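Local coordinates for EGF family domain-containing protein (Toxoplasma gondii, PDB 4Z80), which binds a peptide of its partner RON2L1 and, as an AMA-family protein of the parasite, probably takes part in the moving junction formed during invasion of host cells, at residues 116-122 / 148-154; 140-144 / 234-238; 212-217 / 286-291; 302-306 / 315-319; 57-63 / 295-300. All coordinates share one frame; numbering follows the deposited sequence.

Overall arrangement
Contact 1 lies in the middle of the group: it touches all four others, its centre about 12 Å from those of contacts 2 and 3, 14 Å from contact 4 and 17 Å from contact 5. Contact 5 closes the longest span, from 57-63 to 295-300, and contacts 1, 2 and 3 fall within it along the chain; contact 4 follows. Contacts 1 and 2 interleave, as do contacts 2 and 3. Regular structure is sparse: strand 289-291 edges a four-stranded sheet in contact 3, strand 318-321, which begins in contact 4, pairs with 101-104, and strand 60-62 enters contact 5. Loops, disulfides and isolated beta bridges therefore join much of this part, consistent with an elaborated PAN-type fold.

Contact 1 (116-122 / 148-154); sequences RWKNEIH and IEGFAMY
R116 and N119 each reach a backbone carbonyl at the start of 148-154. R116 NE bonds to E149 O at 2.7 Å from above the carbonyl plane, and NH2 adds a weak second bond to the same oxygen; a bend at chi2 (72°) swings the guanidinium there, and its NH1 goes on to L307 O. N119 ND2 meets I148 O at 2.8 Å, nearly straight and in the carbonyl plane. Further along, the backbones pair through one isolated beta bridge, E120 with A152, whose bonds have the parallel pattern: A152 N to N119 O, 3.0 Å, and I121 N to A152 O, 2.9 Å. Both segments belong to the long irregular connection between strands 101-104 and 160-161. G150 N is taken by E120 O and F151 N by W117 O. E149 OE2 accepts H122 N at 2.8 Å and also Y294 OH, while OE1 makes a salt bridge with K146. The E120 carboxylate divides its work: OE1 receives Y220 N, and OE2 holds a water that also donates to M153 O. Beside it I121 CG1 sits over the Y154 ring face, 4.0 Å from the ring centroid, in a CH-pi contact; Y154 OH bonds to A123 N.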
# COMPACT_ATOMS: atom_id res chain seq x y z
N ARG A 116 14.52 1.10 4.22
CA ARG A 116 15.01 1.32 2.87
C ARG A 116 13.88 1.65 1.88
O ARG A 116 14.08 2.40 0.93
CB ARG A 116 15.80 0.08 2.41
CG ARG A 116 16.26 0.08 0.98
CD ARG A 116 17.39 1.06 0.69
NE ARG A 116 17.81 0.77 -0.67
CZ ARG A 116 18.73 -0.13 -1.02
NH1 ARG A 116 19.45 -0.76 -0.10
NH2 ARG A 116 18.94 -0.35 -2.30
N TRP A 117 12.69 1.09 2.11
CA TRP A 117 11.56 1.29 1.20
C TRP A 117 11.22 2.77 1.00
O TRP A 117 10.63 3.13 -0.01
CB TRP A 117 10.31 0.54 1.70
CG TRP A 117 9.70 1.10 2.95
CD1 TRP A 117 9.96 0.72 4.23
CD2 TRP A 117 8.74 2.17 3.03
NE1 TRP A 117 9.21 1.48 5.11
CE2 TRP A 117 8.46 2.37 4.39
CE3 TRP A 117 8.08 2.95 2.08
CZ2 TRP A 117 7.55 3.33 4.84
CZ3 TRP A 117 7.18 3.91 2.52
CH2 TRP A 117 6.92 4.09 3.88
N LYS A 118 11.60 3.61 1.95
CA LYS A 118 11.24 5.03 1.89
C LYS A 118 11.95 5.79 0.79
O LYS A 118 11.49 6.86 0.39
CB LYS A 118 11.51 5.70 3.23
CG LYS A 118 10.62 5.19 4.33
CD LYS A 118 10.89 5.91 5.63
CE LYS A 118 10.04 5.34 6.75
NZ LYS A 118 10.37 5.99 8.05
N ASN A 119 13.09 5.28 0.32
CA ASN A 119 13.75 5.91 -0.83
C ASN A 119 12.91 5.70 -2.08
O ASN A 119 12.19 4.70 -2.19
CB ASN A 119 15.15 5.33 -1.05
CG ASN A 119 16.08 5.54 0.12
OD1 ASN A 119 15.74 6.19 1.10
ND2 ASN A 119 17.28 4.98 0.01
N GLU A 120 12.99 6.62 -3.03
CA GLU A 120 12.23 6.46 -4.26
C GLU A 120 12.74 5.30 -5.11
O GLU A 120 13.88 4.85 -4.98
CB GLU A 120 12.26 7.74 -5.09
CG GLU A 120 11.34 8.82 -4.57
CD GLU A 120 11.23 10.01 -5.51
OE1 GLU A 120 11.82 9.96 -6.61
OE2 GLU A 120 10.56 10.99 -5.14
N ILE A 121 11.87 4.85 -6.00
CA ILE A 121 12.22 3.85 -7.00
C ILE A 121 13.15 4.39 -8.07
O ILE A 121 13.32 5.61 -8.22
CB ILE A 121 10.95 3.27 -7.68
CG1 ILE A 121 10.22 4.35 -8.50
CG2 ILE A 121 10.03 2.66 -6.63
CD1 ILE A 121 9.00 3.84 -9.28
N HIS A 122 13.76 3.47 -8.81
CA HIS A 122 14.56 3.79 -9.99
C HIS A 122 14.02 2.94 -11.14
O HIS A 122 14.64 1.96 -11.54
CB HIS A 122 16.04 3.51 -9.75
CG HIS A 122 16.93 3.96 -10.87
ND1 HIS A 122 17.87 4.95 -10.72
CD2 HIS A 122 16.99 3.58 -12.17
CE1 HIS A 122 18.49 5.16 -11.87
NE2 HIS A 122 17.97 4.35 -12.77
N ILE A 148 20.85 2.80 -4.04
CA ILE A 148 20.03 3.22 -2.90
C ILE A 148 18.53 3.20 -3.20
O ILE A 148 17.74 3.74 -2.43
CB ILE A 148 20.42 4.65 -2.40
CG1 ILE A 148 19.99 5.74 -3.39
CG2 ILE A 148 21.92 4.74 -2.14
CD1 ILE A 148 19.88 7.12 -2.75
N GLU A 149 18.13 2.57 -4.30
CA GLU A 149 16.72 2.49 -4.68
C GLU A 149 15.87 1.94 -3.54
O GLU A 149 16.26 0.98 -2.88
CB GLU A 149 16.53 1.61 -5.91
CG GLU A 149 15.07 1.55 -6.39
CD GLU A 149 14.80 0.48 -7.44
OE1 GLU A 149 15.39 -0.62 -7.36
OE2 GLU A 149 13.97 0.73 -8.33
N GLY A 150 14.70 2.55 -3.33
CA GLY A 150 13.70 2.03 -2.43
C GLY A 150 12.44 1.63 -3.19
O GLY A 150 12.51 1.22 -4.35
N PHE A 151 11.30 1.78 -2.54
CA PHE A 151 10.01 1.38 -3.12
C PHE A 151 9.03 2.54 -3.28
O PHE A 151 7.92 2.33 -3.77
CB PHE A 151 9.36 0.31 -2.24
CG PHE A 151 9.38 -1.06 -2.84
CD1 PHE A 151 10.56 -1.63 -3.25
CD2 PHE A 151 8.21 -1.79 -2.95
CE1 PHE A 151 10.59 -2.90 -3.79
CE2 PHE A 151 8.22 -3.06 -3.47
CZ PHE A 151 9.41 -3.62 -3.89
N ALA A 152 9.41 3.75 -2.88
CA ALA A 152 8.46 4.85 -2.88
C ALA A 152 8.26 5.44 -4.27
O ALA A 152 9.20 5.59 -5.03
CB ALA A 152 8.92 5.94 -1.93
N MET A 153 7.02 5.78 -4.58
CA MET A 153 6.72 6.39 -5.87
C MET A 153 7.36 7.78 -5.95
O MET A 153 7.60 8.43 -4.93
CB MET A 153 5.21 6.47 -6.08
CG MET A 153 4.78 6.95 -7.46
SD MET A 153 5.56 5.97 -8.76
CE MET A 153 4.80 6.72 -10.21
N TYR A 154 7.64 8.21 -7.17
CA TYR A 154 8.15 9.56 -7.42
C TYR A 154 7.28 10.59 -6.73
O TYR A 154 6.07 10.42 -6.59
CB TYR A 154 8.21 9.83 -8.93
CG TYR A 154 8.98 8.77 -9.69
CD1 TYR A 154 10.35 8.64 -9.54
CD2 TYR A 154 8.32 7.91 -10.55
CE1 TYR A 154 11.06 7.67 -10.22
CE2 TYR A 154 9.02 6.93 -11.25
CZ TYR A 154 10.39 6.82 -11.08
OH TYR A 154 11.09 5.85 -11.77
O HOH W 1 8.65 10.38 -3.28

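Contact 2 (140-144 / 234-238); sequences GAAEV and YNPPH
A142 sets its methyl on the ring of Y234: CB stands 3.7 Å from the ring centroid, 16° off the normal, a CH-pi contact that falls nearer CG and CD1 than the far end of the ring. The neighbouring methyl, A141 CB, brushes Y234 CD2 at 4.1 Å. Further along, the ring of P236 lies against two backbone carbonyls, its CG 3.3 Å from E143 O and its CB 3.6 Å from A142 O. V144 CG1 and P237 CB close the row more loosely, at 4.3 Å. No hydrogen bond crosses between the segments, which run in almost the same direction.

Several things set these groups in place. Residues 140-143 form a type I turn, closed by E143 N to G140 O at 3.1 Å, which presents A141 and A142 at its corner. On the other side the cis peptide before P237 bends the chain behind P236. Y234 OH is tied to G230 O. D221 serves both segments, pairing through its backbone with A142 and accepting N235 N on its OD2. E143 turns away, its carboxylate taking the backbone nitrogens of N124, V125 and M126.

V144 O accepts a hydrogen bond from H122 ND1 of contact 1. The contact lays two loops together beside the short strands 218-219 and 238-239, where H238 pairs with G219.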
# COMPACT_ATOMS: atom_id res chain seq x y z
N GLY A 140 15.68 7.80 -16.25
CA GLY A 140 16.52 7.22 -15.22
C GLY A 140 17.59 8.19 -14.74
O GLY A 140 18.03 8.11 -13.60
N ALA A 141 18.01 9.11 -15.61
CA ALA A 141 19.13 9.99 -15.30
C ALA A 141 18.90 10.85 -14.06
O ALA A 141 19.85 11.20 -13.37
CB ALA A 141 19.42 10.88 -16.49
N ALA A 142 17.65 11.19 -13.77
CA ALA A 142 17.35 12.07 -12.64
C ALA A 142 17.06 11.31 -11.34
O ALA A 142 16.91 11.92 -10.28
CB ALA A 142 16.16 12.97 -12.97
N GLU A 143 16.98 9.99 -11.43
CA GLU A 143 16.48 9.17 -10.31
C GLU A 143 17.56 8.86 -9.28
O GLU A 143 18.75 8.97 -9.56
CB GLU A 143 15.87 7.88 -10.87
CG GLU A 143 14.69 8.17 -11.80
CD GLU A 143 14.10 6.95 -12.46
OE1 GLU A 143 14.74 5.88 -12.46
OE2 GLU A 143 12.98 7.06 -13.01
N VAL A 144 17.14 8.49 -8.07
CA VAL A 144 18.10 8.08 -7.06
C VAL A 144 18.95 6.94 -7.60
O VAL A 144 18.49 6.13 -8.41
CB VAL A 144 17.40 7.64 -5.74
CG1 VAL A 144 16.57 8.79 -5.17
CG2 VAL A 144 16.53 6.42 -5.96
N TYR A 234 21.41 16.36 -13.83
CA TYR A 234 20.75 16.12 -12.56
C TYR A 234 21.78 15.75 -11.51
O TYR A 234 22.88 15.30 -11.83
CB TYR A 234 19.70 15.00 -12.71
CG TYR A 234 18.76 15.27 -13.85
CD1 TYR A 234 17.70 16.16 -13.71
CD2 TYR A 234 18.93 14.65 -15.08
CE1 TYR A 234 16.85 16.43 -14.75
CE2 TYR A 234 18.08 14.91 -16.13
CZ TYR A 234 17.05 15.81 -15.96
OH TYR A 234 16.20 16.08 -17.01
N ASN A 235 21.43 15.95 -10.24
CA ASN A 235 22.31 15.61 -9.14
C ASN A 235 21.51 15.03 -8.00
O ASN A 235 21.38 15.63 -6.94
CB ASN A 235 23.11 16.85 -8.69
CG ASN A 235 24.30 16.49 -7.80
OD1 ASN A 235 24.82 15.38 -7.86
ND2 ASN A 235 24.74 17.45 -6.99
N PRO A 236 20.93 13.84 -8.22
CA PRO A 236 20.21 13.18 -7.14
C PRO A 236 21.18 12.74 -6.05
O PRO A 236 22.39 12.66 -6.31
CB PRO A 236 19.55 11.98 -7.85
CG PRO A 236 20.44 11.70 -9.01
CD PRO A 236 20.93 13.04 -9.46
N PRO A 237 20.69 12.45 -4.84
CA PRO A 237 19.27 12.50 -4.47
C PRO A 237 18.80 13.91 -4.12
O PRO A 237 19.59 14.75 -3.69
CB PRO A 237 19.20 11.57 -3.26
CG PRO A 237 20.55 11.69 -2.63
CD PRO A 237 21.52 11.93 -3.75
N HIS A 238 17.51 14.15 -4.33
CA HIS A 238 16.84 15.38 -3.93
C HIS A 238 15.94 15.10 -2.74
O HIS A 238 15.24 14.08 -2.74
CB HIS A 238 16.03 15.93 -5.10
CG HIS A 238 15.10 17.04 -4.72
ND1 HIS A 238 15.53 18.31 -4.44
CD2 HIS A 238 13.75 17.05 -4.58
CE1 HIS A 238 14.49 19.07 -4.13
NE2 HIS A 238 13.40 18.33 -4.21

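Contact 3 (212-217 / 286-291); sequences HGKGGH and TGECRL
The tight part of this contact is a stack: the guanidinium of R290 lies flat on the ring of H217, centres 3.7 Å apart and planes at 9°. R290 bends at chi2 (86°), which folds the guanidinium over the ring, and NH1 runs on to K118 O. From the ring edge H217 NE2 donates to E288 OE2 at 2.8 Å, in the ring plane and on the syn side of the carboxylate. The same oxygen takes K214 N at 2.9 Å from above the carboxylate plane, a grip by two donors that should hold the glutamate in place. The carboxylate would tend to stabilise a positive charge on H217, with the stacked arginine working against it.

H212 packs on another part of the strand. L291 CB sits over one face of its ring, 3.8 Å from the centroid, and a water that links H212 O to R290 NE lies over the opposite face. The polar partner of the ring is Y154 O, bonded to H212 NE2. G213 N bonds to C289 O at 2.9 Å.

Toward solvent the fit is looser. K214 stretches along E288 in the opposite direction until NZ reaches T286 O at 2.9 Å, in the carbonyl plane. A water joins E288 OE1 to G215 O. T286 closes an ST turn, its OG1 accepting E288 N.

Strand 289-291 is an outermost strand of its sheet, pairing with 280-283. Helix 252-262 also packs here, touched by H212, C289 and L291 and tied to the strand by the C289-C255 disulfide.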
# COMPACT_ATOMS: atom_id res chain seq x y z
N HIS A 212 2.29 13.02 -2.80
CA HIS A 212 2.15 12.12 -1.66
C HIS A 212 3.35 12.27 -0.73
O HIS A 212 4.40 12.77 -1.15
CB HIS A 212 2.02 10.67 -2.12
CG HIS A 212 3.26 10.15 -2.78
ND1 HIS A 212 4.10 9.24 -2.18
CD2 HIS A 212 3.81 10.43 -3.98
CE1 HIS A 212 5.11 8.98 -2.99
NE2 HIS A 212 4.96 9.69 -4.09
N GLY A 213 3.20 11.85 0.52
CA GLY A 213 4.27 11.93 1.49
C GLY A 213 4.29 13.24 2.25
O GLY A 213 3.62 14.19 1.88
N LYS A 214 5.07 13.26 3.33
CA LYS A 214 5.18 14.44 4.18
C LYS A 214 6.58 15.04 4.15
O LYS A 214 6.89 15.95 4.93
CB LYS A 214 4.77 14.09 5.61
CG LYS A 214 3.26 13.88 5.73
CD LYS A 214 2.76 14.02 7.15
CE LYS A 214 1.25 14.09 7.17
NZ LYS A 214 0.72 14.37 8.53
N GLY A 215 7.42 14.55 3.24
CA GLY A 215 8.72 15.14 2.98
C GLY A 215 9.86 14.49 3.72
O GLY A 215 9.66 13.73 4.67
N GLY A 216 11.08 14.80 3.27
CA GLY A 216 12.28 14.39 3.98
C GLY A 216 12.95 13.17 3.39
O GLY A 216 13.92 12.67 3.96
N HIS A 217 12.45 12.70 2.25
CA HIS A 217 12.91 11.43 1.68
C HIS A 217 13.86 11.63 0.51
O HIS A 217 13.86 12.69 -0.12
CB HIS A 217 11.71 10.60 1.21
CG HIS A 217 10.64 10.46 2.25
ND1 HIS A 217 10.84 9.81 3.44
CD2 HIS A 217 9.36 10.90 2.27
CE1 HIS A 217 9.73 9.85 4.15
NE2 HIS A 217 8.82 10.50 3.46
N THR A 286 2.14 9.33 12.48
CA THR A 286 2.41 10.64 11.88
C THR A 286 1.35 11.09 10.88
O THR A 286 1.29 12.27 10.51
CB THR A 286 3.76 10.65 11.16
OG1 THR A 286 3.70 9.78 10.02
CG2 THR A 286 4.87 10.19 12.10
N GLY A 287 0.52 10.15 10.43
CA GLY A 287 -0.46 10.43 9.40
C GLY A 287 0.11 10.45 7.98
O GLY A 287 -0.62 10.74 7.03
N GLU A 288 1.38 10.12 7.82
CA GLU A 288 1.96 10.14 6.48
C GLU A 288 1.41 9.02 5.60
O GLU A 288 1.37 7.85 6.00
CB GLU A 288 3.48 10.05 6.54
CG GLU A 288 4.11 10.10 5.15
CD GLU A 288 5.60 10.31 5.18
OE1 GLU A 288 6.23 10.08 6.23
OE2 GLU A 288 6.15 10.71 4.13
N CYS A 289 0.98 9.39 4.39
CA CYS A 289 0.56 8.45 3.35
C CYS A 289 1.59 8.50 2.23
O CYS A 289 1.76 9.54 1.60
CB CYS A 289 -0.84 8.80 2.83
SG CYS A 289 -1.44 7.77 1.48
N ARG A 290 2.28 7.39 1.99
CA ARG A 290 3.33 7.33 0.97
C ARG A 290 2.97 6.28 -0.08
O ARG A 290 2.81 5.11 0.25
CB ARG A 290 4.68 6.99 1.61
CG ARG A 290 5.86 7.28 0.72
CD ARG A 290 6.30 8.74 0.86
NE ARG A 290 7.37 9.08 -0.07
CZ ARG A 290 8.63 8.67 0.07
NH1 ARG A 290 8.96 7.89 1.09
NH2 ARG A 290 9.54 9.02 -0.82
N LEU A 291 2.82 6.71 -1.32
CA LEU A 291 2.56 5.80 -2.43
C LEU A 291 3.82 4.99 -2.74
O LEU A 291 4.92 5.53 -2.68
CB LEU A 291 2.13 6.57 -3.67
CG LEU A 291 0.87 7.43 -3.52
CD1 LEU A 291 0.62 8.19 -4.81
CD2 LEU A 291 -0.35 6.61 -3.14
O HOH W 2 6.91 11.59 -1.53
O HOH W 3 8.07 12.47 6.43

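Contact 4 (302-306 / 315-319); sequences STCAE and FYCVR
C304 points its side chain at the other segment and C317 comes in from the flank, so that the two sulfurs join as a disulfide, SG to SG 2.0 Å, with a chi3 of 84° close to the relaxed right angle. C304 SG sits between its own backbone N and carbonyl carbon (chi1 72°), the rotation that turns it to C317. E306 lays CG against C317 SG at 3.7 Å, then sends its carboxylate away to R107 N.

Next to the disulfide the backbones form a single beta bridge, A305 with Y316, in the parallel pattern: A305 N gives to F315 O at 2.9 Å and C317 N to A305 O at 2.9 Å, both nearly straight. The result is a short loop, 304-317, closed at its neck by a covalent bond and a bridge together, within the AMA1-family part of the chain.

The aromatic side chains leave this neck in different directions. Y316 keeps its ring by A305, with CD1 3.8 Å from A305 CB and 3.3 Å from A305 O, which approaches the ring obliquely. Beyond that the ring makes a cation-pi contact with R116, and its OH bonds to K146 O and T309 N. F315 instead carries its ring away from 302-306 toward Y294. A water bridges F315 N and T303 O, accepting from the first and donating to the second.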
# COMPACT_ATOMS: atom_id res chain seq x y z
N SER A 302 17.08 -16.25 -7.83
CA SER A 302 18.53 -16.23 -7.94
C SER A 302 19.05 -14.96 -8.60
O SER A 302 20.22 -14.62 -8.43
CB SER A 302 19.01 -17.44 -8.74
OG SER A 302 18.46 -17.43 -10.03
N THR A 303 18.19 -14.27 -9.34
CA THR A 303 18.56 -13.04 -10.02
C THR A 303 18.31 -11.78 -9.21
O THR A 303 18.64 -10.69 -9.66
CB THR A 303 17.78 -12.89 -11.34
OG1 THR A 303 16.38 -12.96 -11.06
CG2 THR A 303 18.16 -13.99 -12.32
N CYS A 304 17.73 -11.91 -8.01
CA CYS A 304 17.41 -10.72 -7.23
C CYS A 304 18.70 -10.09 -6.71
O CYS A 304 19.66 -10.80 -6.39
CB CYS A 304 16.43 -11.03 -6.09
SG CYS A 304 17.05 -11.96 -4.65
N ALA A 305 18.72 -8.77 -6.64
CA ALA A 305 19.87 -8.04 -6.12
C ALA A 305 19.82 -7.97 -4.60
O ALA A 305 18.83 -7.53 -4.03
CB ALA A 305 19.92 -6.63 -6.72
N GLU A 306 20.90 -8.40 -3.95
CA GLU A 306 20.95 -8.40 -2.50
C GLU A 306 21.47 -7.07 -1.94
O GLU A 306 22.68 -6.84 -1.89
CB GLU A 306 21.84 -9.54 -1.99
CG GLU A 306 21.31 -10.93 -2.33
CD GLU A 306 22.15 -12.04 -1.70
OE1 GLU A 306 21.61 -12.80 -0.87
OE2 GLU A 306 23.35 -12.15 -2.04
N PHE A 315 16.06 -6.32 -10.07
CA PHE A 315 15.09 -5.99 -9.03
C PHE A 315 15.63 -6.52 -7.71
O PHE A 315 16.23 -7.60 -7.66
CB PHE A 315 13.71 -6.59 -9.35
CG PHE A 315 12.57 -5.90 -8.63
CD1 PHE A 315 12.24 -6.24 -7.32
CD2 PHE A 315 11.84 -4.89 -9.25
CE1 PHE A 315 11.21 -5.59 -6.65
CE2 PHE A 315 10.80 -4.25 -8.58
CZ PHE A 315 10.49 -4.60 -7.29
N TYR A 316 15.44 -5.75 -6.65
CA TYR A 316 15.96 -6.10 -5.34
C TYR A 316 15.24 -7.25 -4.65
O TYR A 316 14.03 -7.44 -4.82
CB TYR A 316 15.93 -4.87 -4.44
CG TYR A 316 17.11 -3.96 -4.65
CD1 TYR A 316 18.35 -4.30 -4.16
CD2 TYR A 316 16.98 -2.76 -5.36
CE1 TYR A 316 19.45 -3.50 -4.36
CE2 TYR A 316 18.08 -1.94 -5.56
CZ TYR A 316 19.31 -2.31 -5.05
OH TYR A 316 20.43 -1.52 -5.23
N CYS A 317 16.01 -8.02 -3.89
CA CYS A 317 15.47 -9.02 -2.99
C CYS A 317 14.63 -8.31 -1.94
O CYS A 317 15.15 -7.48 -1.21
CB CYS A 317 16.58 -9.80 -2.30
SG CYS A 317 17.82 -10.57 -3.39
N VAL A 318 13.34 -8.62 -1.87
CA VAL A 318 12.48 -8.01 -0.87
C VAL A 318 11.51 -9.05 -0.34
O VAL A 318 11.23 -10.04 -1.00
CB VAL A 318 11.67 -6.80 -1.42
CG1 VAL A 318 12.59 -5.70 -1.92
CG2 VAL A 318 10.70 -7.23 -2.53
N ARG A 319 10.98 -8.82 0.85
CA ARG A 319 9.87 -9.64 1.34
C ARG A 319 9.11 -8.87 2.40
O ARG A 319 9.67 -7.97 3.02
CB ARG A 319 10.37 -10.98 1.89
CG ARG A 319 11.18 -10.90 3.18
CD ARG A 319 11.80 -12.25 3.54
NE ARG A 319 12.66 -12.71 2.46
CZ ARG A 319 13.22 -13.91 2.37
NH1 ARG A 319 13.01 -14.84 3.30
NH2 ARG A 319 13.98 -14.18 1.32
O HOH W 4 16.64 -9.08 -10.90

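Contact 5 (57-63 / 295-300); sequences YVGYSEM and HTQDFR
Q297 NE2 is the donor in two bonds, one across the contact to G59 O at 2.8 Å and one within its own segment to H295 O at 3.2 Å; both acceptors lie in its amide plane. The other end of the amide, OE1, accepts G59 N at 2.9 Å and also K100 NZ. The side chain thus pairs with both backbone polar atoms of G59, as a neighbouring strand might, just before strand 60-62 begins.

Y60 runs alongside Q297, pointing the other way, with ring and amide planes 70° apart, and its OH accepts Q297 N at 3.0 Å. That hydroxyl also touches a water, which donates to D298 O. V58 CG2 rests on D298 CB at 3.8 Å. The M63 methyl, CE, comes within 3.7 Å of the H295 ring at NE2, the two side chains crossing at about a right angle.

At the outer end R300 holds D298 side-on in a salt bridge, NE to OD1 and NH2 to OD2 (2.8 Å), each on a syn lone pair. R300 NH2 also gives to a water that lies 2.7 Å from Y57 OH.

The bonds of Q297 to G59 and of Y60 OH to Q297 N set both the position and the rotation of the amide, consistent with a directional, largely polar join between 57-63 and 295-300.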
# COMPACT_ATOMS: atom_id res chain seq x y z
N TYR A 57 -0.03 -12.38 3.13
CA TYR A 57 1.40 -12.15 3.14
C TYR A 57 1.80 -11.41 1.87
O TYR A 57 2.48 -10.39 1.91
CB TYR A 57 2.14 -13.49 3.28
CG TYR A 57 3.62 -13.40 3.53
CD1 TYR A 57 4.12 -12.86 4.72
CD2 TYR A 57 4.54 -13.88 2.60
CE1 TYR A 57 5.49 -12.79 4.96
CE2 TYR A 57 5.90 -13.82 2.85
CZ TYR A 57 6.37 -13.28 4.02
OH TYR A 57 7.73 -13.23 4.24
N VAL A 58 1.37 -11.97 0.75
CA VAL A 58 1.56 -11.39 -0.57
C VAL A 58 0.22 -11.46 -1.30
O VAL A 58 -0.33 -12.55 -1.48
CB VAL A 58 2.63 -12.16 -1.37
CG1 VAL A 58 2.66 -11.69 -2.83
CG2 VAL A 58 3.98 -11.98 -0.72
N GLY A 59 -0.32 -10.30 -1.71
CA GLY A 59 -1.61 -10.24 -2.36
C GLY A 59 -1.52 -9.64 -3.74
O GLY A 59 -1.00 -8.54 -3.90
N TYR A 60 -2.03 -10.37 -4.73
CA TYR A 60 -2.01 -9.95 -6.13
C TYR A 60 -3.34 -10.24 -6.81
O TYR A 60 -3.99 -11.25 -6.52
CB TYR A 60 -0.93 -10.69 -6.93
CG TYR A 60 0.50 -10.44 -6.53
CD1 TYR A 60 1.00 -9.17 -6.36
CD2 TYR A 60 1.36 -11.51 -6.34
CE1 TYR A 60 2.32 -8.95 -5.98
CE2 TYR A 60 2.68 -11.31 -5.97
CZ TYR A 60 3.16 -10.04 -5.79
OH TYR A 60 4.47 -9.83 -5.42
N SER A 61 -3.70 -9.39 -7.75
CA SER A 61 -4.69 -9.74 -8.75
C SER A 61 -4.29 -9.13 -10.08
O SER A 61 -3.41 -8.27 -10.14
CB SER A 61 -6.08 -9.27 -8.34
OG SER A 61 -6.15 -7.86 -8.37
N GLU A 62 -4.91 -9.58 -11.16
CA GLU A 62 -4.58 -9.06 -12.47
C GLU A 62 -4.82 -7.57 -12.57
O GLU A 62 -5.87 -7.07 -12.16
CB GLU A 62 -5.38 -9.78 -13.55
CG GLU A 62 -4.91 -11.21 -13.83
CD GLU A 62 -5.28 -12.21 -12.75
OE1 GLU A 62 -6.14 -11.90 -11.89
OE2 GLU A 62 -4.71 -13.32 -12.77
N MET A 63 -3.84 -6.86 -13.11
CA MET A 63 -3.98 -5.44 -13.35
C MET A 63 -5.30 -5.18 -14.06
O MET A 63 -5.63 -5.80 -15.07
CB MET A 63 -2.81 -4.91 -14.17
CG MET A 63 -2.95 -3.44 -14.58
SD MET A 63 -3.12 -2.28 -13.20
CE MET A 63 -1.44 -2.25 -12.56
N HIS A 295 4.27 -2.95 -7.21
CA HIS A 295 3.27 -3.88 -6.69
C HIS A 295 3.90 -5.11 -6.04
O HIS A 295 3.28 -5.76 -5.20
CB HIS A 295 2.33 -4.34 -7.79
CG HIS A 295 1.53 -3.23 -8.39
ND1 HIS A 295 0.40 -2.71 -7.78
CD2 HIS A 295 1.69 -2.54 -9.54
CE1 HIS A 295 -0.10 -1.75 -8.54
NE2 HIS A 295 0.66 -1.63 -9.62
N THR A 296 5.13 -5.41 -6.43
CA THR A 296 5.85 -6.57 -5.91
C THR A 296 5.91 -6.51 -4.39
O THR A 296 6.23 -5.47 -3.81
CB THR A 296 7.29 -6.63 -6.48
OG1 THR A 296 7.24 -6.79 -7.91
CG2 THR A 296 8.06 -7.80 -5.90
N GLN A 297 5.62 -7.63 -3.73
CA GLN A 297 5.75 -7.72 -2.28
C GLN A 297 6.82 -8.71 -1.82
O GLN A 297 7.31 -8.62 -0.70
CB GLN A 297 4.39 -8.10 -1.68
CG GLN A 297 3.38 -6.95 -1.75
CD GLN A 297 1.97 -7.45 -1.94
OE1 GLN A 297 1.37 -8.00 -1.02
NE2 GLN A 297 1.44 -7.29 -3.15
N ASP A 298 7.21 -9.64 -2.70
CA ASP A 298 8.23 -10.64 -2.38
C ASP A 298 9.01 -10.96 -3.65
O ASP A 298 8.41 -11.23 -4.68
CB ASP A 298 7.59 -11.91 -1.80
CG ASP A 298 8.59 -12.86 -1.16
OD1 ASP A 298 9.33 -13.54 -1.89
OD2 ASP A 298 8.61 -12.94 0.09
N PHE A 299 10.33 -10.95 -3.56
CA PHE A 299 11.18 -11.34 -4.68
C PHE A 299 12.44 -11.93 -4.09
O PHE A 299 13.12 -11.29 -3.29
CB PHE A 299 11.50 -10.15 -5.60
CG PHE A 299 12.23 -10.53 -6.87
CD1 PHE A 299 11.73 -11.53 -7.69
CD2 PHE A 299 13.39 -9.87 -7.25
CE1 PHE A 299 12.38 -11.87 -8.86
CE2 PHE A 299 14.04 -10.22 -8.43
CZ PHE A 299 13.54 -11.22 -9.23
N ARG A 300 12.74 -13.18 -4.43
CA ARG A 300 13.86 -13.88 -3.81
C ARG A 300 14.50 -14.87 -4.78
O ARG A 300 15.17 -15.81 -4.36
CB ARG A 300 13.40 -14.61 -2.54
CG ARG A 300 12.35 -15.68 -2.78
CD ARG A 300 11.96 -16.38 -1.48
NE ARG A 300 11.11 -15.56 -0.62
CZ ARG A 300 10.78 -15.88 0.62
NH1 ARG A 300 11.23 -17.01 1.16
NH2 ARG A 300 9.99 -15.07 1.33
O HOH W 5 9.10 -15.59 4.16
O HOH W 6 5.80 -11.98 -4.92